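Local atomic coordinates of aminoacyltransferase FemA (Staphylococcus aureus, PDB entry 1LRZ), a protein that adds glycines 2 and 3 of the pentaglycine interpeptide bridge of staphylococcal peptidoglycan, taking them from glycyl-tRNA. Residues C102-I107 with A407-L412. Numbering follows the deposited sequence.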
ATOM      1  N   CYS A 102     -11.927 -16.562  26.571  1.00 22.50           N
ATOM      2  CA  CYS A 102     -11.720 -16.752  25.154  1.00 20.49           C
ATOM      3  C   CYS A 102     -12.256 -18.111  24.728  1.00 20.24           C
ATOM      4  O   CYS A 102     -12.076 -19.108  25.434  1.00 21.15           O
ATOM      5  CB  CYS A 102     -10.227 -16.658  24.834  1.00 21.23           C
ATOM      6  SG  CYS A 102      -9.835 -16.965  23.101  1.00 24.55           S
ATOM      7  N   LEU A 103     -12.928 -18.144  23.580  1.00 17.96           N
ATOM      8  CA  LEU A 103     -13.447 -19.387  23.022  1.00 19.50           C
ATOM      9  C   LEU A 103     -12.373 -19.938  22.083  1.00 20.60           C
ATOM     10  O   LEU A 103     -12.103 -21.139  22.064  1.00 20.68           O
ATOM     11  CB  LEU A 103     -14.730 -19.140  22.223  1.00 19.85           C
ATOM     12  CG  LEU A 103     -15.207 -20.358  21.424  1.00 18.78           C
ATOM     13  CD1 LEU A 103     -15.398 -21.563  22.350  1.00 20.63           C
ATOM     14  CD2 LEU A 103     -16.515 -20.014  20.713  1.00 22.50           C
ATOM     15  N   TYR A 104     -11.795 -19.052  21.274  1.00 20.55           N
ATOM     16  CA  TYR A 104     -10.711 -19.419  20.367  1.00 20.94           C
ATOM     17  C   TYR A 104      -9.880 -18.192  20.025  1.00 20.77           C
ATOM     18  O   TYR A 104     -10.405 -17.082  19.937  1.00 20.34           O
ATOM     19  CB  TYR A 104     -11.228 -20.109  19.092  1.00 22.52           C
ATOM     20  CG  TYR A 104     -11.976 -19.244  18.108  1.00 19.95           C
ATOM     21  CD1 TYR A 104     -11.412 -18.904  16.874  1.00 22.67           C
ATOM     22  CD2 TYR A 104     -13.271 -18.829  18.372  1.00 21.71           C
ATOM     23  CE1 TYR A 104     -12.141 -18.174  15.920  1.00 23.77           C
ATOM     24  CE2 TYR A 104     -14.009 -18.100  17.438  1.00 24.00           C
ATOM     25  CZ  TYR A 104     -13.440 -17.778  16.214  1.00 24.72           C
ATOM     26  OH  TYR A 104     -14.182 -17.067  15.301  1.00 25.12           O
ATOM     27  N   LEU A 105      -8.576 -18.412  19.874  1.00 21.54           N
ATOM     28  CA  LEU A 105      -7.608 -17.363  19.578  1.00 21.64           C
ATOM     29  C   LEU A 105      -7.116 -17.510  18.141  1.00 22.62           C
ATOM     30  O   LEU A 105      -6.615 -18.566  17.744  1.00 21.54           O
ATOM     31  CB  LEU A 105      -6.437 -17.459  20.557  1.00 21.40           C
ATOM     32  CG  LEU A 105      -5.164 -16.654  20.274  1.00 19.05           C
ATOM     33  CD1 LEU A 105      -5.481 -15.168  20.186  1.00 16.25           C
ATOM     34  CD2 LEU A 105      -4.154 -16.934  21.383  1.00 18.00           C
ATOM     35  N   HIS A 106      -7.265 -16.433  17.377  1.00 17.97           N
ATOM     36  CA  HIS A 106      -6.894 -16.392  15.971  1.00 17.77           C
ATOM     37  C   HIS A 106      -5.683 -15.469  15.749  1.00 19.02           C
ATOM     38  O   HIS A 106      -5.740 -14.278  16.066  1.00 20.80           O
ATOM     39  CB  HIS A 106      -8.112 -15.887  15.177  1.00 14.67           C
ATOM     40  CG  HIS A 106      -7.854 -15.658  13.722  1.00 17.02           C
ATOM     41  ND1 HIS A 106      -8.720 -14.934  12.925  1.00 21.41           N
ATOM     42  CD2 HIS A 106      -6.835 -16.042  12.918  1.00 17.39           C
ATOM     43  CE1 HIS A 106      -8.239 -14.882  11.694  1.00 21.93           C
ATOM     44  NE2 HIS A 106      -7.096 -15.547  11.665  1.00 20.49           N
ATOM     45  N   ILE A 107      -4.586 -16.021  15.234  1.00 15.63           N
ATOM     46  CA  ILE A 107      -3.394 -15.217  14.958  1.00 18.33           C
ATOM     47  C   ILE A 107      -3.018 -15.264  13.467  1.00 18.56           C
ATOM     48  O   ILE A 107      -3.183 -16.290  12.799  1.00 18.19           O
ATOM     49  CB  ILE A 107      -2.167 -15.686  15.776  1.00 19.20           C
ATOM     50  CG1 ILE A 107      -1.813 -17.126  15.400  1.00 24.45           C
ATOM     51  CG2 ILE A 107      -2.464 -15.579  17.287  1.00 19.46           C
ATOM     52  CD1 ILE A 107      -0.452 -17.588  15.910  1.00 26.43           C
ATOM     53  N   ALA A 407     -16.623 -26.366  18.679  1.00 26.10           N
ATOM     54  CA  ALA A 407     -17.171 -27.292  17.687  1.00 28.75           C
ATOM     55  C   ALA A 407     -18.614 -26.892  17.363  1.00 29.94           C
ATOM     56  O   ALA A 407     -19.018 -26.867  16.198  1.00 28.98           O
ATOM     57  CB  ALA A 407     -17.124 -28.729  18.218  1.00 29.69           C
ATOM     58  N   ALA A 408     -19.392 -26.571  18.394  1.00 29.77           N
ATOM     59  CA  ALA A 408     -20.778 -26.166  18.181  1.00 29.80           C
ATOM     60  C   ALA A 408     -20.812 -24.859  17.387  1.00 30.88           C
ATOM     61  O   ALA A 408     -21.637 -24.684  16.486  1.00 27.23           O
ATOM     62  CB  ALA A 408     -21.487 -25.983  19.525  1.00 31.25           C
ATOM     63  N   TYR A 409     -19.896 -23.956  17.725  1.00 31.99           N
ATOM     64  CA  TYR A 409     -19.796 -22.654  17.076  1.00 32.68           C
ATOM     65  C   TYR A 409     -19.530 -22.760  15.574  1.00 35.69           C
ATOM     66  O   TYR A 409     -20.134 -22.036  14.773  1.00 34.31           O
ATOM     67  CB  TYR A 409     -18.677 -21.836  17.718  1.00 32.40           C
ATOM     68  CG  TYR A 409     -18.398 -20.534  17.010  1.00 34.26           C
ATOM     69  CD1 TYR A 409     -19.302 -19.471  17.083  1.00 34.90           C
ATOM     70  CD2 TYR A 409     -17.234 -20.364  16.255  1.00 35.40           C
ATOM     71  CE1 TYR A 409     -19.051 -18.269  16.427  1.00 36.73           C
ATOM     72  CE2 TYR A 409     -16.973 -19.166  15.594  1.00 36.83           C
ATOM     73  CZ  TYR A 409     -17.886 -18.122  15.687  1.00 38.36           C
ATOM     74  OH  TYR A 409     -17.626 -16.932  15.045  1.00 42.57           O
ATOM     75  N   THR A 410     -18.620 -23.654  15.199  1.00 35.75           N
ATOM     76  CA  THR A 410     -18.271 -23.832  13.796  1.00 38.91           C
ATOM     77  C   THR A 410     -19.407 -24.498  13.031  1.00 41.14           C
ATOM     78  O   THR A 410     -19.621 -24.218  11.850  1.00 42.82           O
ATOM     79  CB  THR A 410     -16.987 -24.671  13.645  1.00 37.34           C
ATOM     80  OG1 THR A 410     -17.120 -25.891  14.376  1.00 39.39           O
ATOM     81  CG2 THR A 410     -15.789 -23.913  14.173  1.00 38.32           C
ATOM     82  N   ALA A 411     -20.135 -25.374  13.714  1.00 42.43           N
ATOM     83  CA  ALA A 411     -21.261 -26.077  13.112  1.00 43.75           C
ATOM     84  C   ALA A 411     -22.326 -25.087  12.662  1.00 46.01           C
ATOM     85  O   ALA A 411     -23.082 -25.361  11.731  1.00 47.81           O
ATOM     86  CB  ALA A 411     -21.852 -27.058  14.109  1.00 42.84           C
ATOM     87  N   LEU A 412     -22.392 -23.938  13.331  1.00 47.66           N
ATOM     88  CA  LEU A 412     -23.362 -22.902  12.981  1.00 47.80           C
ATOM     89  C   LEU A 412     -22.945 -22.218  11.686  1.00 49.39           C
ATOM     90  O   LEU A 412     -23.861 -21.940  10.882  1.00 52.65           O
ATOM     91  CB  LEU A 412     -23.465 -21.854  14.097  1.00 46.15           C
ATOM     92  CG  LEU A 412     -24.241 -22.228  15.364  1.00 44.85           C
ATOM     93  CD1 LEU A 412     -24.021 -21.159  16.424  1.00 42.96           C
ATOM     94  CD2 LEU A 412     -25.729 -22.368  15.040  1.00 45.10           C
TER
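Tyr409 meets Tyr104 and Leu103 with its side chain alone: the nearest CA atoms, Leu103 CA and Tyr409 CA, are 9.3 Å apart, and 128 Å² is buried in all. The two tyrosine rings lie obliquely, centroids 5.5 Å apart and planes at 39°. The nearest ring carbons are CE2 of Tyr104 and CE2 of Tyr409, 3.6 Å apart. Tyr409 holds its CG anti to the backbone N (chi1 174°), whereas Tyr104 holds CG between its N and carbonyl carbon (chi1 70°); the two side chains cross at about a right angle. Tyr104 OH and Tyr409 OH are 3.5 Å apart, a weak hydrogen bond at best, and not a settled one, since another acceptor is within reach of the Tyr104 proton. Nearer the helix backbone, Leu103 CD2 packs 4.1 Å from Tyr409 CB, an apolar contact at the root of the ring. Within the helix, Thr410 OG1 hydrogen-bonds Ala407 O (2.8 Å) from above its carbonyl plane, on the same face as Ala411 N. The contact joins the last modelled helix, 403-411, to the start of strand 102-107 in the mixed seven-strand sheet, between strands 67-78 and 397-400; Tyr69 stacks on Tyr104, Tyr406 adds another ring, and Met64 touches both Leu103 and Tyr409.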